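Local coordinates for protein uronate dehydrogenase (Agrobacterium tumefaciens, PDB 3RFX) that oxidises uronic acids with NAD as the electron acceptor, as a Rossmann-fold enzyme of the NAD-dependent epimerase/dehydratase family, at residues Gln156-Gly164 / Val197-Gly205. The protein carries 1 engineered substitution. Numbering follows the deposited sequence.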
ATOM      1  N   GLN A 156     -18.978 -14.036  18.370  1.00 14.66           N
ATOM      2  CA  GLN A 156     -18.210 -15.257  18.637  1.00 14.39           C
ATOM      3  C   GLN A 156     -16.741 -15.031  18.238  1.00 12.84           C
ATOM      4  O   GLN A 156     -16.470 -14.623  17.112  1.00 14.91           O
ATOM      5  CB  GLN A 156     -18.799 -16.419  17.832  1.00 13.28           C
ATOM      6  CG  GLN A 156     -17.932 -17.691  17.804  1.00 11.87           C
ATOM      7  CD  GLN A 156     -17.904 -18.418  19.134  1.00 15.38           C
ATOM      8  OE1 GLN A 156     -18.949 -18.839  19.634  1.00 17.89           O
ATOM      9  NE2 GLN A 156     -16.710 -18.574  19.714  1.00 13.78           N
ATOM     10  N   GLU A 157     -15.807 -15.282  19.151  1.00 13.12           N
ATOM     11  CA  GLU A 157     -14.386 -15.062  18.869  1.00 14.25           C
ATOM     12  C   GLU A 157     -13.658 -16.358  18.511  1.00 14.64           C
ATOM     13  O   GLU A 157     -13.861 -17.399  19.147  1.00 13.35           O
ATOM     14  CB  GLU A 157     -13.694 -14.392  20.061  1.00 15.37           C
ATOM     15  CG  GLU A 157     -14.266 -13.009  20.399  1.00 17.10           C
ATOM     16  CD  GLU A 157     -13.506 -12.330  21.527  1.00 20.29           C
ATOM     17  OE1 GLU A 157     -13.638 -12.773  22.683  1.00 23.85           O
ATOM     18  OE2 GLU A 157     -12.757 -11.371  21.254  1.00 19.44           O
ATOM     19  N   THR A 158     -12.801 -16.275  17.497  1.00 13.96           N
ATOM     20  CA  THR A 158     -12.096 -17.447  16.967  1.00 11.53           C
ATOM     21  C   THR A 158     -10.698 -17.016  16.531  1.00 14.09           C
ATOM     22  O   THR A 158     -10.543 -15.982  15.879  1.00 14.34           O
ATOM     23  CB  THR A 158     -12.811 -18.006  15.704  1.00 13.68           C
ATOM     24  OG1 THR A 158     -14.167 -18.376  16.006  1.00 13.85           O
ATOM     25  CG2 THR A 158     -12.056 -19.219  15.117  1.00 11.99           C
ATOM     26  N   ALA A 159      -9.684 -17.794  16.886  1.00 10.46           N
ATOM     27  CA  ALA A 159      -8.360 -17.629  16.280  1.00 11.45           C
ATOM     28  C   ALA A 159      -8.289 -18.554  15.071  1.00 11.40           C
ATOM     29  O   ALA A 159      -8.426 -19.765  15.216  1.00 13.06           O
ATOM     30  CB  ALA A 159      -7.260 -17.990  17.279  1.00 12.78           C
ATOM     31  N   LEU A 160      -8.089 -17.987  13.883  1.00 13.22           N
ATOM     32  CA  LEU A 160      -8.008 -18.788  12.658  1.00 12.71           C
ATOM     33  C   LEU A 160      -6.553 -19.172  12.401  1.00 14.86           C
ATOM     34  O   LEU A 160      -5.800 -18.426  11.767  1.00 13.57           O
ATOM     35  CB  LEU A 160      -8.561 -18.000  11.471  1.00 14.33           C
ATOM     36  CG  LEU A 160      -9.986 -17.466  11.649  1.00 14.01           C
ATOM     37  CD1 LEU A 160     -10.348 -16.545  10.494  1.00 13.46           C
ATOM     38  CD2 LEU A 160     -10.979 -18.623  11.774  1.00 14.15           C
ATOM     39  N   VAL A 161      -6.152 -20.328  12.908  1.00 12.12           N
ATOM     40  CA  VAL A 161      -4.743 -20.691  12.886  1.00 11.96           C
ATOM     41  C   VAL A 161      -4.419 -21.497  11.632  1.00 13.89           C
ATOM     42  O   VAL A 161      -4.815 -22.653  11.506  1.00 14.78           O
ATOM     43  CB  VAL A 161      -4.337 -21.471  14.147  1.00 13.95           C
ATOM     44  CG1 VAL A 161      -2.820 -21.638  14.202  1.00 14.42           C
ATOM     45  CG2 VAL A 161      -4.835 -20.746  15.393  1.00 14.73           C
ATOM     46  N   ARG A 162      -3.717 -20.861  10.702  1.00 13.57           N
ATOM     47  CA  ARG A 162      -3.295 -21.515   9.468  1.00  9.90           C
ATOM     48  C   ARG A 162      -2.051 -22.337   9.753  1.00 13.27           C
ATOM     49  O   ARG A 162      -0.924 -21.859   9.625  1.00 13.54           O
ATOM     50  CB  ARG A 162      -3.053 -20.478   8.375  1.00 10.81           C
ATOM     51  CG  ARG A 162      -4.347 -19.806   7.941  1.00 11.98           C
ATOM     52  CD  ARG A 162      -4.125 -18.757   6.855  1.00 14.11           C
ATOM     53  NE  ARG A 162      -5.397 -18.196   6.402  1.00 15.06           N
ATOM     54  CZ  ARG A 162      -5.503 -17.141   5.600  1.00 19.10           C
ATOM     55  NH1 ARG A 162      -4.410 -16.517   5.166  1.00 15.37           N
ATOM     56  NH2 ARG A 162      -6.699 -16.710   5.237  1.00 15.89           N
ATOM     57  N   ILE A 163      -2.268 -23.571  10.181  1.00 12.85           N
ATOM     58  CA  ILE A 163      -1.156 -24.440  10.586  1.00 14.33           C
ATOM     59  C   ILE A 163      -0.202 -24.733   9.412  1.00 13.81           C
ATOM     60  O   ILE A 163      -0.647 -25.053   8.311  1.00 13.95           O
ATOM     61  CB  ILE A 163      -1.689 -25.757  11.176  1.00 14.64           C
ATOM     62  CG1 ILE A 163      -2.522 -25.460  12.430  1.00 17.96           C
ATOM     63  CG2 ILE A 163      -0.541 -26.703  11.539  1.00 15.45           C
ATOM     64  CD1 ILE A 163      -3.284 -26.662  12.960  1.00 21.46           C
ATOM     65  N   GLY A 164       1.096 -24.590   9.658  1.00 15.73           N
ATOM     66  CA  GLY A 164       2.113 -24.976   8.690  1.00 14.06           C
ATOM     67  C   GLY A 164       2.311 -26.482   8.775  1.00 14.24           C
ATOM     68  O   GLY A 164       1.486 -27.252   8.280  1.00 18.05           O
ATOM     69  N   VAL A 197      -9.468  -9.448  24.792  1.00 16.08           N
ATOM     70  CA  VAL A 197     -10.154  -9.283  23.515  1.00 16.48           C
ATOM     71  C   VAL A 197      -9.349  -9.953  22.393  1.00 15.46           C
ATOM     72  O   VAL A 197      -8.146  -9.733  22.265  1.00 15.35           O
ATOM     73  CB  VAL A 197     -10.357  -7.789  23.178  1.00 18.68           C
ATOM     74  CG1 VAL A 197     -11.010  -7.631  21.819  1.00 20.63           C
ATOM     75  CG2 VAL A 197     -11.198  -7.102  24.261  1.00 20.13           C
ATOM     76  N   LEU A 198     -10.018 -10.774  21.593  1.00 17.58           N
ATOM     77  CA  LEU A 198      -9.340 -11.534  20.534  1.00 17.99           C
ATOM     78  C   LEU A 198      -9.787 -11.094  19.150  1.00 17.10           C
ATOM     79  O   LEU A 198      -8.958 -10.803  18.285  1.00 15.39           O
ATOM     80  CB  LEU A 198      -9.594 -13.043  20.685  1.00 14.22           C
ATOM     81  CG  LEU A 198      -8.940 -13.867  19.565  1.00 17.03           C
ATOM     82  CD1 LEU A 198      -7.448 -13.893  19.800  1.00 16.01           C
ATOM     83  CD2 LEU A 198      -9.496 -15.283  19.505  1.00 16.67           C
ATOM     84  N   GLY A 199     -11.099 -11.056  18.942  1.00 15.38           N
ATOM     85  CA  GLY A 199     -11.657 -10.803  17.624  1.00 16.63           C
ATOM     86  C   GLY A 199     -11.722 -12.090  16.819  1.00 15.49           C
ATOM     87  O   GLY A 199     -11.983 -13.159  17.379  1.00 15.58           O
ATOM     88  N   CYS A 200     -11.486 -11.998  15.512  1.00 11.45           N
ATOM     89  CA  CYS A 200     -11.444 -13.186  14.656  1.00 13.38           C
ATOM     90  C   CYS A 200     -10.195 -13.145  13.762  1.00 15.02           C
ATOM     91  O   CYS A 200     -10.305 -13.142  12.540  1.00 14.93           O
ATOM     92  CB  CYS A 200     -12.705 -13.258  13.788  1.00 15.09           C
ATOM     93  SG  CYS A 200     -12.988 -14.856  12.927  1.00 16.89           S
ATOM     94  N   PRO A 201      -9.008 -13.103  14.374  1.00 14.38           N
ATOM     95  CA  PRO A 201      -7.788 -12.883  13.587  1.00 14.29           C
ATOM     96  C   PRO A 201      -7.285 -14.125  12.832  1.00 15.41           C
ATOM     97  O   PRO A 201      -7.430 -15.241  13.320  1.00 12.31           O
ATOM     98  CB  PRO A 201      -6.771 -12.502  14.656  1.00 15.48           C
ATOM     99  CG  PRO A 201      -7.207 -13.291  15.857  1.00 16.22           C
ATOM    100  CD  PRO A 201      -8.722 -13.207  15.817  1.00 13.01           C
ATOM    101  N   VAL A 202      -6.703 -13.907  11.655  1.00 14.76           N
ATOM    102  CA  VAL A 202      -5.884 -14.913  10.990  1.00 14.16           C
ATOM    103  C   VAL A 202      -4.537 -14.974  11.696  1.00 12.38           C
ATOM    104  O   VAL A 202      -3.894 -13.950  11.927  1.00 14.60           O
ATOM    105  CB  VAL A 202      -5.657 -14.559   9.500  1.00 16.51           C
ATOM    106  CG1 VAL A 202      -4.615 -15.491   8.874  1.00 17.11           C
ATOM    107  CG2 VAL A 202      -6.976 -14.603   8.726  1.00 18.83           C
ATOM    108  N   VAL A 203      -4.114 -16.181  12.051  1.00 13.00           N
ATOM    109  CA  VAL A 203      -2.825 -16.394  12.696  1.00 12.59           C
ATOM    110  C   VAL A 203      -2.033 -17.365  11.835  1.00 15.14           C
ATOM    111  O   VAL A 203      -2.527 -18.440  11.506  1.00 14.81           O
ATOM    112  CB  VAL A 203      -3.003 -17.034  14.084  1.00 15.49           C
ATOM    113  CG1 VAL A 203      -1.650 -17.256  14.750  1.00 14.36           C
ATOM    114  CG2 VAL A 203      -3.938 -16.174  14.971  1.00 14.66           C
ATOM    115  N   TRP A 204      -0.812 -16.995  11.465  1.00 11.94           N
ATOM    116  CA  TRP A 204       0.024 -17.928  10.708  1.00 13.53           C
ATOM    117  C   TRP A 204       0.639 -18.909  11.687  1.00 11.38           C
ATOM    118  O   TRP A 204       1.376 -18.511  12.589  1.00 13.97           O
ATOM    119  CB  TRP A 204       1.110 -17.179   9.944  1.00 12.50           C
ATOM    120  CG  TRP A 204       0.565 -16.287   8.863  1.00 11.18           C
ATOM    121  CD1 TRP A 204       0.485 -14.929   8.889  1.00 12.18           C
ATOM    122  CD2 TRP A 204       0.030 -16.700   7.597  1.00 11.16           C
ATOM    123  NE1 TRP A 204      -0.066 -14.462   7.712  1.00 11.78           N
ATOM    124  CE2 TRP A 204      -0.346 -15.531   6.901  1.00 12.59           C
ATOM    125  CE3 TRP A 204      -0.150 -17.949   6.977  1.00 11.54           C
ATOM    126  CZ2 TRP A 204      -0.896 -15.565   5.619  1.00 12.35           C
ATOM    127  CZ3 TRP A 204      -0.703 -17.984   5.706  1.00 10.76           C
ATOM    128  CH2 TRP A 204      -1.067 -16.796   5.037  1.00 12.78           C
ATOM    129  N   GLY A 205       0.339 -20.193  11.511  1.00 14.02           N
ATOM    130  CA  GLY A 205       0.808 -21.199  12.442  1.00 13.30           C
ATOM    131  C   GLY A 205       2.187 -21.721  12.083  1.00 13.58           C
ATOM    132  O   GLY A 205       2.304 -22.758  11.439  1.00 15.12           O
TER
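R162 and W204 sit abreast on neighbouring parallel strands, 158-163 and 202-205, the last two in the seven-stranded sheet of this Rossmann fold; within the chain 202-205 is an outermost strand. The R162 chain, extended from CG to NE (chi3 176°), runs alongside the indole, which brings CD over the six-membered ring in an off-centre CH-pi contact, 4.2 Å from its centroid. Farther along, NH1 comes within 3.4 Å of W204 CH2, which meets the guanidinium at its edge; the two planes are turned 72° apart, so this is no flat stack. V202 closes on one guanidinium face from above with CG1, 3.7 Å from NE and displaced toward the rim. The charge itself is answered outside the pair, by a salt bridge from NH2 to E144 of helix 135-154, while W214 stacks on the W204 ring.

On the same side of the sheet, L160 reaches back with CD1 to C200 SG at 4.0 Å. V161 and V203 project from the other side, where both touch L188 of helix 182-194. Between the strands, L160 N and R162 N donate to P201 O and V203 O, L160 O and R162 O accept from V203 N and G205 N, and G164 N donates to G205 O. G205 has no side chain, and its CA comes to 4.2 Å from I163 CA, the closest CA pair here. The I163 side chain lies about 6 Å from the bound NAD, so this end borders the cofactor site.

Beyond the backbone bond from T158 N to G199 O, E157 takes over with its side chain: OE1 forms a salt bridge with R105, and OE2 accepts two N-H groups from one face of the carboxylate, L198 N at 2.8 Å from above the plane and G199 N at 2.9 Å on the anti side, its N-H...O angle a nearly straight 174°.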